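Local coordinates for protein adenylyltransferase and sulfurtransferase uba4 (Chaetomium thermophilum, PDB 6YUB) that probably activates a ubiquitin-like sulfur-carrier protein by adenylation and passes sulfur to it, for tRNA wobble-uridine thiolation and molybdenum cofactor synthesis, at residues A[64-69]-A[109-114]; A[128-133]-A[215-220]. All blocks are in the same frame, centred on the assembly; numbering follows the deposited sequence.

Overall arrangement
Both contacts belong to the ThiF-family part of the chain, whose sheet begins as a Rossmann-type run of parallel strands. Going from the N terminus, the chain leaves strand 59-63, runs through helix 88-99 and returns along the neighbouring edge strand 104-108; contact 1 closes this loop by joining the loops that follow the two strands, at 64-69 and 109-114. The chain then enters strand 126-129, and a longer excursion through strands 151-156 and 160-166 ends in helix 207-227, where contact 2 (128-133 with 215-220) packs helix against sheet. The loops follow in series, neither nesting nor crossing, with centres about 16 Å apart and nearest atoms about 6 Å apart.

Contact 1: residues A[64-69]-A[109-114]; sequences DGDSVE and RFDLTP
One hydrogen bond joins Gly65 to Asp111: the backbone N of Gly65 reaches Asp111 OD1 over 3.0 Å, bent to 132° at the hydrogen and arriving from above the carboxylate plane. Asp111 brings its carboxylate there with CG beside its own backbone N (chi1 -79°). Gly65 suits the spot because a CB would press on the backbone of Phe110 and Asp111. Backbone contact adds a CA-H...O approach of 3.6 Å from Arg109 CA to Asp64 O.

Within 64-69, Asp64 OD1 takes the backbone N of Asp66 on its anti lone pair at 3.0 Å, an Asx turn, while OD2 accepts from the backbone N of Ala41 in the Rossmann-type glycine turn. With an alanine here in place of Asp64, the N-H groups of Asp66 and Ala41 would probably lose their acceptor and the turn would be set free to relax.

The charges are alike: Asp64 OD1 lies 4.0 Å from Asp111 OD1, the two carboxylates side by side with planes 58° apart. Two backbone N-H groups and a long, weak ion pair with Lys88 thus hold the Asp64 carboxylate, that of a predicted ATP-binding residue, despite its acidic neighbour.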
loop_
_atom_site.group_PDB
_atom_site.type_symbol
_atom_site.label_atom_id
_atom_site.label_comp_id
_atom_site.label_asym_id
_atom_site.label_seq_id
_atom_site.Cartn_x
_atom_site.Cartn_y
_atom_site.Cartn_z
ATOM N N ASP A 64 2.520 10.844 -22.569
ATOM C CA ASP A 64 1.129 11.272 -22.539
ATOM C C ASP A 64 0.924 12.357 -23.586
ATOM O O ASP A 64 1.808 13.192 -23.801
ATOM C CB ASP A 64 0.738 11.790 -21.148
ATOM C CG ASP A 64 -0.734 11.574 -20.838
ATOM O OD1 ASP A 64 -1.583 11.962 -21.666
ATOM O OD2 ASP A 64 -1.042 10.998 -19.771
ATOM N N GLY A 65 -0.243 12.339 -24.226
ATOM C CA GLY A 65 -0.563 13.313 -25.251
ATOM C C GLY A 65 -1.744 14.196 -24.904
ATOM O O GLY A 65 -2.044 15.155 -25.625
ATOM N N ASP A 66 -2.414 13.892 -23.797
ATOM C CA ASP A 66 -3.565 14.673 -23.370
ATOM C C ASP A 66 -3.125 15.867 -22.523
ATOM O O ASP A 66 -1.959 16.002 -22.146
ATOM C CB ASP A 66 -4.550 13.788 -22.601
ATOM C CG ASP A 66 -5.282 12.816 -23.505
ATOM O OD1 ASP A 66 -5.539 13.169 -24.679
ATOM O OD2 ASP A 66 -5.599 11.695 -23.051
ATOM N N SER A 67 -4.084 16.741 -22.230
ATOM C CA SER A 67 -3.841 17.995 -21.534
ATOM C C SER A 67 -4.528 18.006 -20.174
ATOM O O SER A 67 -5.407 17.190 -19.886
ATOM C CB SER A 67 -4.331 19.184 -22.373
ATOM O OG SER A 67 -3.439 19.467 -23.437
ATOM N N VAL A 68 -4.115 18.962 -19.337
ATOM C CA VAL A 68 -4.657 19.104 -17.992
ATOM C C VAL A 68 -6.046 19.719 -18.067
ATOM O O VAL A 68 -6.250 20.750 -18.723
ATOM C CB VAL A 68 -3.720 19.960 -17.119
ATOM C CG1 VAL A 68 -4.344 20.215 -15.745
ATOM C CG2 VAL A 68 -2.356 19.289 -16.966
ATOM N N GLU A 69 -7.003 19.100 -17.380
ATOM C CA GLU A 69 -8.381 19.571 -17.348
ATOM C C GLU A 69 -8.827 19.748 -15.903
ATOM O O GLU A 69 -8.418 19.000 -15.014
ATOM C CB GLU A 69 -9.324 18.598 -18.074
ATOM C CG GLU A 69 -8.904 18.282 -19.501
ATOM C CD GLU A 69 -9.802 17.250 -20.162
ATOM O OE1 GLU A 69 -11.035 17.333 -19.988
ATOM O OE2 GLU A 69 -9.275 16.352 -20.850
ATOM N N ARG A 109 5.486 13.902 -25.764
ATOM C CA ARG A 109 4.260 14.680 -25.908
ATOM C C ARG A 109 3.328 14.049 -26.932
ATOM O O ARG A 109 2.839 14.724 -27.843
ATOM C CB ARG A 109 4.604 16.125 -26.290
ATOM C CG ARG A 109 5.449 16.832 -25.232
ATOM C CD ARG A 109 5.842 18.241 -25.638
ATOM N NE ARG A 109 6.598 18.905 -24.574
ATOM C CZ ARG A 109 7.915 18.802 -24.408
ATOM N NH1 ARG A 109 8.647 18.064 -25.237
ATOM N NH2 ARG A 109 8.506 19.437 -23.407
ATOM N N PHE A 110 3.071 12.753 -26.778
ATOM C CA PHE A 110 2.150 12.025 -27.643
ATOM C C PHE A 110 1.752 10.741 -26.931
ATOM O O PHE A 110 2.329 10.370 -25.903
ATOM C CB PHE A 110 2.774 11.733 -29.012
ATOM C CG PHE A 110 4.178 11.212 -28.943
ATOM C CD1 PHE A 110 5.254 12.083 -28.869
ATOM C CD2 PHE A 110 4.426 9.850 -28.951
ATOM C CE1 PHE A 110 6.548 11.607 -28.805
ATOM C CE2 PHE A 110 5.721 9.366 -28.888
ATOM C CZ PHE A 110 6.782 10.248 -28.816
ATOM N N ASP A 111 0.751 10.068 -27.486
ATOM C CA ASP A 111 0.232 8.846 -26.891
ATOM C C ASP A 111 0.950 7.626 -27.451
ATOM O O ASP A 111 1.443 7.628 -28.582
ATOM C CB ASP A 111 -1.273 8.716 -27.137
ATOM C CG ASP A 111 -2.095 9.575 -26.195
ATOM O OD1 ASP A 111 -1.616 9.871 -25.079
ATOM O OD2 ASP A 111 -3.227 9.948 -26.562
ATOM N N LEU A 112 1.006 6.574 -26.638
ATOM C CA LEU A 112 1.584 5.311 -27.069
ATOM C C LEU A 112 0.642 4.622 -28.047
ATOM O O LEU A 112 -0.579 4.614 -27.859
ATOM C CB LEU A 112 1.847 4.418 -25.860
ATOM C CG LEU A 112 2.558 3.086 -26.083
ATOM C CD1 LEU A 112 4.040 3.189 -25.753
ATOM C CD2 LEU A 112 1.891 2.003 -25.253
ATOM N N THR A 113 1.213 4.053 -29.100
ATOM C CA THR A 113 0.452 3.378 -30.138
ATOM C C THR A 113 1.173 2.101 -30.522
ATOM O O THR A 113 2.372 1.948 -30.251
ATOM C CB THR A 113 0.283 4.255 -31.386
ATOM O OG1 THR A 113 1.543 4.367 -32.057
ATOM C CG2 THR A 113 -0.213 5.647 -31.017
ATOM N N PRO A 114 0.483 1.161 -31.179
ATOM C CA PRO A 114 1.175 -0.038 -31.677
ATOM C C PRO A 114 2.298 0.284 -32.634
ATOM O O PRO A 114 3.210 -0.536 -32.799
ATOM C CB PRO A 114 0.059 -0.837 -32.372
ATOM C CG PRO A 114 -1.219 -0.327 -31.764
ATOM C CD PRO A 114 -0.968 1.126 -31.460
#

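Contact 2: residues A[128-133]-A[215-220]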
loop_
_atom_site.group_PDB
_atom_site.type_symbol
_atom_site.label_atom_id
_atom_site.label_comp_id
_atom_site.label_asym_id
_atom_site.label_seq_id
_atom_site.Cartn_x
_atom_site.Cartn_y
_atom_site.Cartn_z
ATOM N N LEU A 128 6.437 1.228 -16.304
ATOM C CA LEU A 128 5.256 1.410 -15.472
ATOM C C LEU A 128 4.069 1.718 -16.371
ATOM O O LEU A 128 4.073 2.724 -17.095
ATOM C CB LEU A 128 5.459 2.532 -14.456
ATOM C CG LEU A 128 6.003 2.112 -13.087
ATOM C CD1 LEU A 128 7.436 1.623 -13.190
ATOM C CD2 LEU A 128 5.891 3.264 -12.097
ATOM N N ASP A 129 3.063 0.850 -16.338
ATOM C CA ASP A 129 1.823 1.071 -17.075
ATOM C C ASP A 129 0.891 1.883 -16.184
ATOM O O ASP A 129 0.196 1.338 -15.325
ATOM C CB ASP A 129 1.185 -0.249 -17.492
ATOM C CG ASP A 129 -0.281 -0.096 -17.840
ATOM O OD1 ASP A 129 -0.639 0.910 -18.493
ATOM O OD2 ASP A 129 -1.074 -0.982 -17.467
ATOM N N CYS A 130 0.881 3.197 -16.387
ATOM C CA CYS A 130 -0.021 4.090 -15.676
ATOM C C CYS A 130 -1.186 4.534 -16.546
ATOM O O CYS A 130 -1.844 5.534 -16.237
ATOM C CB CYS A 130 0.752 5.294 -15.146
ATOM S SG CYS A 130 2.018 4.816 -13.962
ATOM N N THR A 131 -1.442 3.815 -17.635
ATOM C CA THR A 131 -2.655 4.014 -18.409
ATOM C C THR A 131 -3.807 3.297 -17.717
ATOM O O THR A 131 -3.644 2.188 -17.193
ATOM C CB THR A 131 -2.493 3.478 -19.832
ATOM O OG1 THR A 131 -2.670 2.055 -19.836
ATOM C CG2 THR A 131 -1.112 3.815 -20.387
ATOM N N ASP A 132 -4.964 3.940 -17.694
ATOM C CA ASP A 132 -6.203 3.290 -17.264
ATOM C C ASP A 132 -6.991 2.804 -18.474
ATOM O O ASP A 132 -8.203 2.989 -18.574
ATOM C CB ASP A 132 -7.032 4.241 -16.408
ATOM C CG ASP A 132 -6.705 4.128 -14.930
ATOM O OD1 ASP A 132 -6.575 2.988 -14.437
ATOM O OD2 ASP A 132 -6.572 5.175 -14.262
ATOM N N ASN A 133 -6.288 2.173 -19.413
ATOM C CA ASN A 133 -6.869 1.765 -20.690
ATOM C C ASN A 133 -6.562 0.290 -20.929
ATOM O O ASN A 133 -5.377 -0.088 -20.984
ATOM C CB ASN A 133 -6.313 2.631 -21.825
ATOM C CG ASN A 133 -7.012 2.389 -23.145
ATOM O OD1 ASN A 133 -7.339 1.254 -23.490
ATOM N ND2 ASN A 133 -7.251 3.461 -23.890
ATOM N N VAL A 215 0.991 5.167 -5.884
ATOM C CA VAL A 215 2.085 5.145 -4.918
ATOM C C VAL A 215 2.668 3.741 -4.817
ATOM O O VAL A 215 3.888 3.565 -4.695
ATOM C CB VAL A 215 1.604 5.651 -3.544
ATOM C CG1 VAL A 215 2.696 5.466 -2.493
ATOM C CG2 VAL A 215 1.186 7.110 -3.633
ATOM N N ALA A 216 1.806 2.722 -4.841
ATOM C CA ALA A 216 2.286 1.345 -4.773
ATOM C C ALA A 216 3.136 0.991 -5.987
ATOM O O ALA A 216 4.087 0.207 -5.867
ATOM C CB ALA A 216 1.103 0.383 -4.649
ATOM N N GLN A 217 2.816 1.556 -7.156
ATOM C CA GLN A 217 3.639 1.332 -8.341
ATOM C C GLN A 217 5.065 1.823 -8.116
ATOM O O GLN A 217 6.031 1.091 -8.360
ATOM C CB GLN A 217 3.024 2.032 -9.554
ATOM C CG GLN A 217 1.880 1.277 -10.198
ATOM C CD GLN A 217 1.391 1.942 -11.474
ATOM O OE1 GLN A 217 0.597 2.882 -11.431
ATOM N NE2 GLN A 217 1.861 1.451 -12.617
ATOM N N ALA A 218 5.217 3.072 -7.664
ATOM C CA ALA A 218 6.547 3.591 -7.361
ATOM C C ALA A 218 7.262 2.695 -6.358
ATOM O O ALA A 218 8.455 2.406 -6.511
ATOM C CB ALA A 218 6.446 5.022 -6.831
ATOM N N GLY A 219 6.542 2.235 -5.335
ATOM C CA GLY A 219 7.140 1.333 -4.362
ATOM C C GLY A 219 7.747 0.097 -4.994
ATOM O O GLY A 219 8.875 -0.289 -4.677
ATOM N N GLU A 220 7.008 -0.544 -5.901
ATOM C CA GLU A 220 7.528 -1.746 -6.544
ATOM C C GLU A 220 8.728 -1.422 -7.423
ATOM O O GLU A 220 9.732 -2.147 -7.398
ATOM C CB GLU A 220 6.429 -2.426 -7.362
ATOM C CG GLU A 220 5.218 -2.828 -6.545
ATOM C CD GLU A 220 5.586 -3.689 -5.353
ATOM O OE1 GLU A 220 5.980 -4.855 -5.560
ATOM O OE2 GLU A 220 5.500 -3.191 -4.211
#
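Gln217 sends its amide from a buried helix across to the end of a strand, and its OE1 is buried by the contact with no assigned partner in the model. The other half of the amide is engaged: NE2 donates to the backbone O of Asp129 at 3.2 Å, with an angle of 140° at the hydrogen. The nitrogen sits above the carbonyl plane, 73° out of it, instead of on a lone pair, so the bond is far from ideal. A second acceptor, the backbone O of Val152 on the adjacent strand, also takes NE2, and the amide thus spans two neighbouring strands. Glutamine has the length for this: its chain is extended beyond CG (chi2 -174°).

Beside the amide lies Cys130, whose SG is 3.5 Å from Gln217 OE1 and 3.6 Å from Gln217 NE2. Nearer the helix, the Leu128 and Gln217 side chains run antiparallel alongside one another, CD2 of Leu128 against CB of Gln217 at 4.0 Å. Leucine here fills the apolar layer between sheet and helix 207-227.

At the strand end Asp129 folds back in an Asx turn. Its OD1 receives the Thr131 hydroxyl OG1 at 2.7 Å on the syn lone pair, and the Thr131 backbone N at 3.1 Å from above the carboxylate plane, while OD2 is held by Ser153 OG. Threonine suits this place by supplying both donors. The turn leads to Asp132 and Asn133, predicted ATP-binding residues, and Asn133 sits at the N-cap of helix 134-147, its OD1 bonding weakly to backbone N-H groups of the first turn. Helix 207-227 also meets the other subunit, where Gly219 O is hydrogen-bonded to Tyr256 OH of that chain.

The chemistry thus implies a buried polar link within an apolar interface: two carbonyls fix the NE2 end of the amide, and Asp129 shapes the turn toward the predicted nucleotide site.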